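Local atomic coordinates of probable oxidoreductase (Pseudomonas aeruginosa, PDB entry 4B7X), a protein that binds NADP and is probably an NADP-dependent oxidoreductase of the medium-chain dehydrogenase/reductase superfamily. Residues H[154-159]-H[220-225]; H[244-249]-H[273-278]. One frame throughout, in Å; residues are numbered along the deposited sequence.

Contact 1: residues H[154-159]-H[220-225]; sequences VISGAA and DVFFDN. With NAP (NADP nicotinamide-adenine-dinucleotide phosphate), chain T.
N225 gives two hydrogen bonds to S156, toward the C-terminal ends of the two segments. The backbone N of N225 donates to S156 OG at 2.7 Å, with an almost straight N-H...O angle of 171°. Its side-chain ND2 also donates to S156 O at 3.0 Å. That oxygen lies close to the amide plane of N225, while ND2 stands 30° out of the carbonyl plane of S156. S156 OG sits between its own backbone N and carbonyl carbon (chi1 70°), which turns it to the N-H of N225. D224 OD1 also lies near OG. The firmer partners of this carboxylate oxygen are the backbone N-H groups of V226 and G227, just beyond the strand.

Behind this pair the strands form a parallel ladder. V154 N donates to V221 O, F223 N to V154 O, and S156 N to F223 O. These are the first and fourth strands of the Rossmann fold, side by side at the middle of the sheet. V154 O also meets the rim of the F222 ring, 3.2 Å from CD1. On the same face of the sheet V154 CG1 packs 3.8 Å from F222 CD1, and S156 CB touches the far end of the ring. L231 and V234 of helix 228-235 cover F222 there. I155 and F223 occupy the other face, where I155 CG1 lies 3.9 Å from F223 CB. The F223 ring extends to helix 161-172, against V162 and A166.

The cofactor lies at the C-terminal ends of both strands. NADP O3D, a hydroxyl of the nicotinamide ribose, donates to N225 O at 2.8 Å. N225 OD1 comes 3.1 Å from the ribose ring oxygen O4D. The bond from ND2 to S156 holds this amide turned beside the ribose.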
# COMPACT_ATOMS: atom_id res chain seq x y z
N VAL H 154 -10.64 7.20 -9.65
CA VAL H 154 -9.84 8.40 -9.91
C VAL H 154 -8.48 8.06 -10.55
O VAL H 154 -7.74 7.20 -10.07
CB VAL H 154 -9.64 9.23 -8.62
CG1 VAL H 154 -8.67 10.39 -8.83
CG2 VAL H 154 -10.98 9.74 -8.11
N ILE H 155 -8.16 8.76 -11.64
CA ILE H 155 -6.92 8.55 -12.37
C ILE H 155 -6.07 9.81 -12.48
O ILE H 155 -6.53 10.82 -13.04
CB ILE H 155 -7.20 8.02 -13.77
CG1 ILE H 155 -8.00 6.73 -13.68
CG2 ILE H 155 -5.91 7.78 -14.53
CD1 ILE H 155 -8.94 6.52 -14.83
N SER H 156 -4.85 9.76 -11.95
CA SER H 156 -3.85 10.80 -12.19
C SER H 156 -3.10 10.60 -13.51
O SER H 156 -3.12 9.51 -14.10
CB SER H 156 -2.88 10.91 -11.03
OG SER H 156 -2.04 9.79 -10.96
N GLY H 157 -2.43 11.65 -13.97
CA GLY H 157 -1.84 11.68 -15.32
C GLY H 157 -2.83 11.22 -16.36
O GLY H 157 -2.48 10.49 -17.28
N ALA H 158 -4.08 11.65 -16.21
CA ALA H 158 -5.22 10.98 -16.86
C ALA H 158 -5.32 11.15 -18.36
O ALA H 158 -5.94 10.33 -19.04
CB ALA H 158 -6.52 11.37 -16.18
N ALA H 159 -4.74 12.21 -18.89
CA ALA H 159 -4.76 12.42 -20.34
C ALA H 159 -3.59 11.72 -21.03
O ALA H 159 -3.53 11.66 -22.27
CB ALA H 159 -4.77 13.91 -20.67
N ASP H 220 -12.95 4.66 -4.59
CA ASP H 220 -12.75 3.23 -4.44
C ASP H 220 -11.41 2.76 -5.06
O ASP H 220 -10.78 1.85 -4.54
CB ASP H 220 -13.91 2.45 -5.07
CG ASP H 220 -15.26 2.77 -4.42
OD1 ASP H 220 -15.43 2.51 -3.21
OD2 ASP H 220 -16.14 3.31 -5.13
N VAL H 221 -11.02 3.37 -6.17
CA VAL H 221 -9.79 3.00 -6.89
C VAL H 221 -9.08 4.27 -7.33
O VAL H 221 -9.68 5.10 -8.02
CB VAL H 221 -10.07 2.13 -8.14
CG1 VAL H 221 -8.78 1.85 -8.89
CG2 VAL H 221 -10.75 0.83 -7.78
N PHE H 222 -7.84 4.43 -6.89
CA PHE H 222 -6.95 5.48 -7.39
C PHE H 222 -5.80 4.88 -8.18
O PHE H 222 -4.93 4.19 -7.62
CB PHE H 222 -6.40 6.32 -6.24
CG PHE H 222 -5.48 7.43 -6.69
CD1 PHE H 222 -5.78 8.21 -7.82
CD2 PHE H 222 -4.33 7.74 -5.97
CE1 PHE H 222 -4.95 9.24 -8.23
CE2 PHE H 222 -3.49 8.77 -6.37
CZ PHE H 222 -3.80 9.52 -7.50
N PHE H 223 -5.81 5.15 -9.48
CA PHE H 223 -4.72 4.83 -10.37
C PHE H 223 -3.69 5.97 -10.32
O PHE H 223 -3.94 7.05 -10.88
CB PHE H 223 -5.25 4.69 -11.78
CG PHE H 223 -4.36 3.91 -12.70
CD1 PHE H 223 -3.17 4.45 -13.19
CD2 PHE H 223 -4.75 2.65 -13.14
CE1 PHE H 223 -2.36 3.74 -14.05
CE2 PHE H 223 -3.95 1.93 -14.01
CZ PHE H 223 -2.75 2.47 -14.46
N ASP H 224 -2.56 5.74 -9.65
CA ASP H 224 -1.56 6.80 -9.49
C ASP H 224 -0.42 6.69 -10.50
O ASP H 224 0.34 5.71 -10.53
CB ASP H 224 -1.00 6.84 -8.07
CG ASP H 224 -0.21 8.12 -7.78
OD1 ASP H 224 -0.29 9.10 -8.58
OD2 ASP H 224 0.47 8.14 -6.73
N ASN H 225 -0.32 7.72 -11.34
CA ASN H 225 0.74 7.84 -12.34
C ASN H 225 1.74 8.94 -11.93
O ASN H 225 2.79 9.09 -12.56
CB ASN H 225 0.12 8.16 -13.70
CG ASN H 225 -0.43 6.93 -14.41
OD1 ASN H 225 0.25 5.91 -14.52
ND2 ASN H 225 -1.67 7.02 -14.91
PA NAP T . 2.14 10.22 -20.04
O1A NAP T . 1.43 9.93 -21.45
O2A NAP T . 1.15 10.20 -18.93
O5B NAP T . 2.98 11.57 -20.12
C5B NAP T . 3.46 12.12 -18.89
C4B NAP T . 2.39 13.01 -18.23
O4B NAP T . 2.74 13.16 -16.84
C3B NAP T . 2.47 14.44 -18.78
O3B NAP T . 1.63 14.57 -19.96
C2B NAP T . 1.91 15.27 -17.64
O2B NAP T . 0.51 15.33 -17.80
C1B NAP T . 2.14 14.42 -16.39
N9A NAP T . 3.08 15.07 -15.48
C8A NAP T . 4.39 15.25 -15.68
N7A NAP T . 4.92 15.87 -14.61
C5A NAP T . 3.94 16.07 -13.74
C6A NAP T . 3.88 16.65 -12.49
N6A NAP T . 4.98 17.14 -11.93
N1A NAP T . 2.70 16.71 -11.84
C2A NAP T . 1.60 16.21 -12.39
N3A NAP T . 1.61 15.64 -13.59
C4A NAP T . 2.77 15.56 -14.28
O3 NAP T . 3.22 9.04 -19.81
PN NAP T . 2.72 7.52 -19.62
O1N NAP T . 3.51 6.72 -20.58
O2N NAP T . 1.24 7.41 -19.66
O5D NAP T . 3.27 7.30 -18.15
C5D NAP T . 2.45 7.56 -17.02
C4D NAP T . 3.02 6.91 -15.73
O4D NAP T . 3.01 5.45 -15.80
C3D NAP T . 4.47 7.33 -15.47
O3D NAP T . 4.56 7.50 -14.07
C2D NAP T . 5.29 6.10 -15.88
O2D NAP T . 6.52 6.03 -15.14
C1D NAP T . 4.36 4.99 -15.44
N1N NAP T . 4.55 3.68 -16.09
C2N NAP T . 4.63 2.58 -15.24
C3N NAP T . 4.80 1.30 -15.75
C7N NAP T . 4.88 0.13 -14.76
O7N NAP T . 4.91 -1.03 -15.16
N7N NAP T . 4.83 0.47 -13.47
C4N NAP T . 4.87 1.13 -17.14
C5N NAP T . 4.78 2.23 -18.00
C6N NAP T . 4.62 3.51 -17.48
P2B NAP T . -0.29 16.69 -17.48
O1X NAP T . 0.29 17.24 -16.09
O2X NAP T . 0.18 17.73 -18.63
O3X NAP T . -1.73 16.44 -17.51

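Contact 2: residues H[244-249]-H[273-278]; sequences IVLCGA and ARMEGM. With NAP (NADP nicotinamide-adenine-dinucleotide phosphate), chain T.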
# COMPACT_ATOMS: atom_id res chain seq x y z
N ILE H 244 -5.38 1.59 -4.11
CA ILE H 244 -4.48 2.53 -4.77
C ILE H 244 -3.43 1.76 -5.58
O ILE H 244 -2.55 1.08 -5.03
CB ILE H 244 -3.79 3.46 -3.74
CG1 ILE H 244 -4.83 4.33 -3.05
CG2 ILE H 244 -2.74 4.33 -4.43
CD1 ILE H 244 -4.32 5.04 -1.83
N VAL H 245 -3.56 1.84 -6.90
CA VAL H 245 -2.57 1.24 -7.78
C VAL H 245 -1.37 2.17 -7.98
O VAL H 245 -1.51 3.24 -8.58
CB VAL H 245 -3.17 0.84 -9.13
CG1 VAL H 245 -2.13 0.12 -9.98
CG2 VAL H 245 -4.39 -0.05 -8.93
N LEU H 246 -0.20 1.77 -7.47
CA LEU H 246 1.03 2.52 -7.72
C LEU H 246 1.64 2.14 -9.06
O LEU H 246 2.38 1.15 -9.18
CB LEU H 246 2.06 2.31 -6.62
CG LEU H 246 1.85 2.92 -5.24
CD1 LEU H 246 3.18 2.87 -4.50
CD2 LEU H 246 1.29 4.34 -5.26
N CYS H 247 1.34 2.92 -10.07
CA CYS H 247 1.87 2.67 -11.40
C CYS H 247 3.13 3.52 -11.64
O CYS H 247 4.11 3.03 -12.19
CB CYS H 247 0.80 2.93 -12.45
SG CYS H 247 1.33 2.73 -14.17
N GLY H 248 3.11 4.77 -11.18
CA GLY H 248 4.25 5.66 -11.34
C GLY H 248 4.21 6.86 -10.40
O GLY H 248 3.26 7.03 -9.63
N ALA H 249 5.27 7.67 -10.46
CA ALA H 249 5.37 8.89 -9.67
C ALA H 249 6.14 9.95 -10.45
O ALA H 249 7.17 10.48 -9.99
CB ALA H 249 6.03 8.61 -8.32
N ALA H 273 -7.63 0.05 3.37
CA ALA H 273 -7.41 0.09 1.94
C ALA H 273 -6.04 -0.49 1.61
O ALA H 273 -5.20 -0.66 2.48
CB ALA H 273 -7.52 1.54 1.45
N ARG H 274 -5.83 -0.75 0.33
CA ARG H 274 -4.60 -1.37 -0.12
C ARG H 274 -3.89 -0.45 -1.12
O ARG H 274 -4.53 0.08 -2.02
CB ARG H 274 -4.93 -2.71 -0.77
CG ARG H 274 -3.82 -3.38 -1.55
CD ARG H 274 -4.38 -4.51 -2.40
NE ARG H 274 -5.04 -5.53 -1.58
CZ ARG H 274 -6.11 -6.23 -1.97
NH1 ARG H 274 -6.65 -6.05 -3.16
NH2 ARG H 274 -6.63 -7.13 -1.14
N MET H 275 -2.58 -0.26 -0.94
CA MET H 275 -1.73 0.42 -1.92
C MET H 275 -0.73 -0.60 -2.48
O MET H 275 0.03 -1.21 -1.74
CB MET H 275 -1.01 1.61 -1.28
CG MET H 275 -0.07 2.41 -2.18
SD MET H 275 0.74 3.76 -1.29
CE MET H 275 -0.49 5.04 -1.43
N GLU H 276 -0.74 -0.79 -3.79
CA GLU H 276 0.06 -1.83 -4.42
C GLU H 276 0.76 -1.36 -5.70
O GLU H 276 0.14 -0.72 -6.56
CB GLU H 276 -0.79 -3.08 -4.69
CG GLU H 276 -0.02 -4.20 -5.34
CD GLU H 276 -0.74 -5.53 -5.39
OE1 GLU H 276 -1.81 -5.70 -4.75
OE2 GLU H 276 -0.22 -6.43 -6.06
N GLY H 277 2.05 -1.69 -5.81
CA GLY H 277 2.88 -1.38 -6.98
C GLY H 277 2.84 -2.50 -8.01
O GLY H 277 2.49 -3.63 -7.70
N MET H 278 3.18 -2.17 -9.24
CA MET H 278 3.19 -3.16 -10.31
C MET H 278 4.19 -2.75 -11.37
O MET H 278 4.58 -1.58 -11.45
CB MET H 278 1.79 -3.34 -10.91
CG MET H 278 1.26 -2.10 -11.63
SD MET H 278 1.90 -1.96 -13.31
CE MET H 278 1.07 -3.34 -14.09
PA NAP T . 2.14 10.22 -20.04
O1A NAP T . 1.43 9.93 -21.45
O2A NAP T . 1.15 10.20 -18.93
O5B NAP T . 2.98 11.57 -20.12
C5B NAP T . 3.46 12.12 -18.89
C4B NAP T . 2.39 13.01 -18.23
O4B NAP T . 2.74 13.16 -16.84
C3B NAP T . 2.47 14.44 -18.78
O3B NAP T . 1.63 14.57 -19.96
C2B NAP T . 1.91 15.27 -17.64
O2B NAP T . 0.51 15.33 -17.80
C1B NAP T . 2.14 14.42 -16.39
N9A NAP T . 3.08 15.07 -15.48
C8A NAP T . 4.39 15.25 -15.68
N7A NAP T . 4.92 15.87 -14.61
C5A NAP T . 3.94 16.07 -13.74
C6A NAP T . 3.88 16.65 -12.49
N6A NAP T . 4.98 17.14 -11.93
N1A NAP T . 2.70 16.71 -11.84
C2A NAP T . 1.60 16.21 -12.39
N3A NAP T . 1.61 15.64 -13.59
C4A NAP T . 2.77 15.56 -14.28
O3 NAP T . 3.22 9.04 -19.81
PN NAP T . 2.72 7.52 -19.62
O1N NAP T . 3.51 6.72 -20.58
O2N NAP T . 1.24 7.41 -19.66
O5D NAP T . 3.27 7.30 -18.15
C5D NAP T . 2.45 7.56 -17.02
C4D NAP T . 3.02 6.91 -15.73
O4D NAP T . 3.01 5.45 -15.80
C3D NAP T . 4.47 7.33 -15.47
O3D NAP T . 4.56 7.50 -14.07
C2D NAP T . 5.29 6.10 -15.88
O2D NAP T . 6.52 6.03 -15.14
C1D NAP T . 4.36 4.99 -15.44
N1N NAP T . 4.55 3.68 -16.09
C2N NAP T . 4.63 2.58 -15.24
C3N NAP T . 4.80 1.30 -15.75
C7N NAP T . 4.88 0.13 -14.76
O7N NAP T . 4.91 -1.03 -15.16
N7N NAP T . 4.83 0.47 -13.47
C4N NAP T . 4.87 1.13 -17.14
C5N NAP T . 4.78 2.23 -18.00
C6N NAP T . 4.62 3.51 -17.48
P2B NAP T . -0.29 16.69 -17.48
O1X NAP T . 0.29 17.24 -16.09
O2X NAP T . 0.18 17.73 -18.63
O3X NAP T . -1.73 16.44 -17.51
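M275 fills the hollow between I244 and L246 on one face of the sheet. Its CG lies 3.6 Å from L246 CG, and its sulfur rests near both methyls of that leucine. The chain runs extended from the backbone and then bends at its last torsion (chi3 -85°). The bend carries CE over to I244, 3.8 Å from CG2 and almost as near CD1. One methionine thus spans two side chains of the neighbouring strand. L231 and L235 of helix 228-235 and L268 of helix 267-270 close over M275. G277 is level with L246 but adds no side chain, and L246 CB settles 3.8 Å from G277 CA.

The backbones pair as parallel strands of the Rossmann sheet, joined through a beta-alpha-beta crossover that includes helix 267-270. I244 N donates to R274 O, E276 N to I244 O, and L246 N to E276 O at 2.7 Å. In the last of these the donor stands above the carbonyl plane. The bond from M278 N to L246 O is weak at 3.4 Å, as the strands part.

On the other face V245 CG1 makes a loose contact with M278 CG. M278 is folded at chi2 and chi3, which brings SD to 3.7 Å from the carboxamide oxygen O7N of NADP. C247 SG comes 3.5 Å from C2N of the nicotinamide.

At the dimer interface E276 OE1 forms a salt bridge with R274 NE of the second subunit, and R274 NE forms its counterpart with E276 of that chain. The cofactor amide N7N donates to C247 O at 3.0 Å. M278 O is a second, less certain acceptor. The bond to C247 O would by itself help to fix how the carboxamide is turned.

Contact 1 comes first along the chain; both of its segments precede those of contact 2. Their centres are about 10 Å apart in one six-stranded parallel sheet. Strands 219-224 and 242-246 are neighbours in it, so the two contacts adjoin: F222 O and D224 N probably bond to V245 N and V245 O. F223 and N225 also pack on C247. Contact 1 lies in the middle of the sheet. Contact 2 lies at its edge, where strand 274-277 pairs antiparallel with a strand of the second subunit and the sheet continues into that subunit. Both contacts reach the same NADP, contact 1 at the nicotinamide ribose and contact 2 mainly at the nicotinamide.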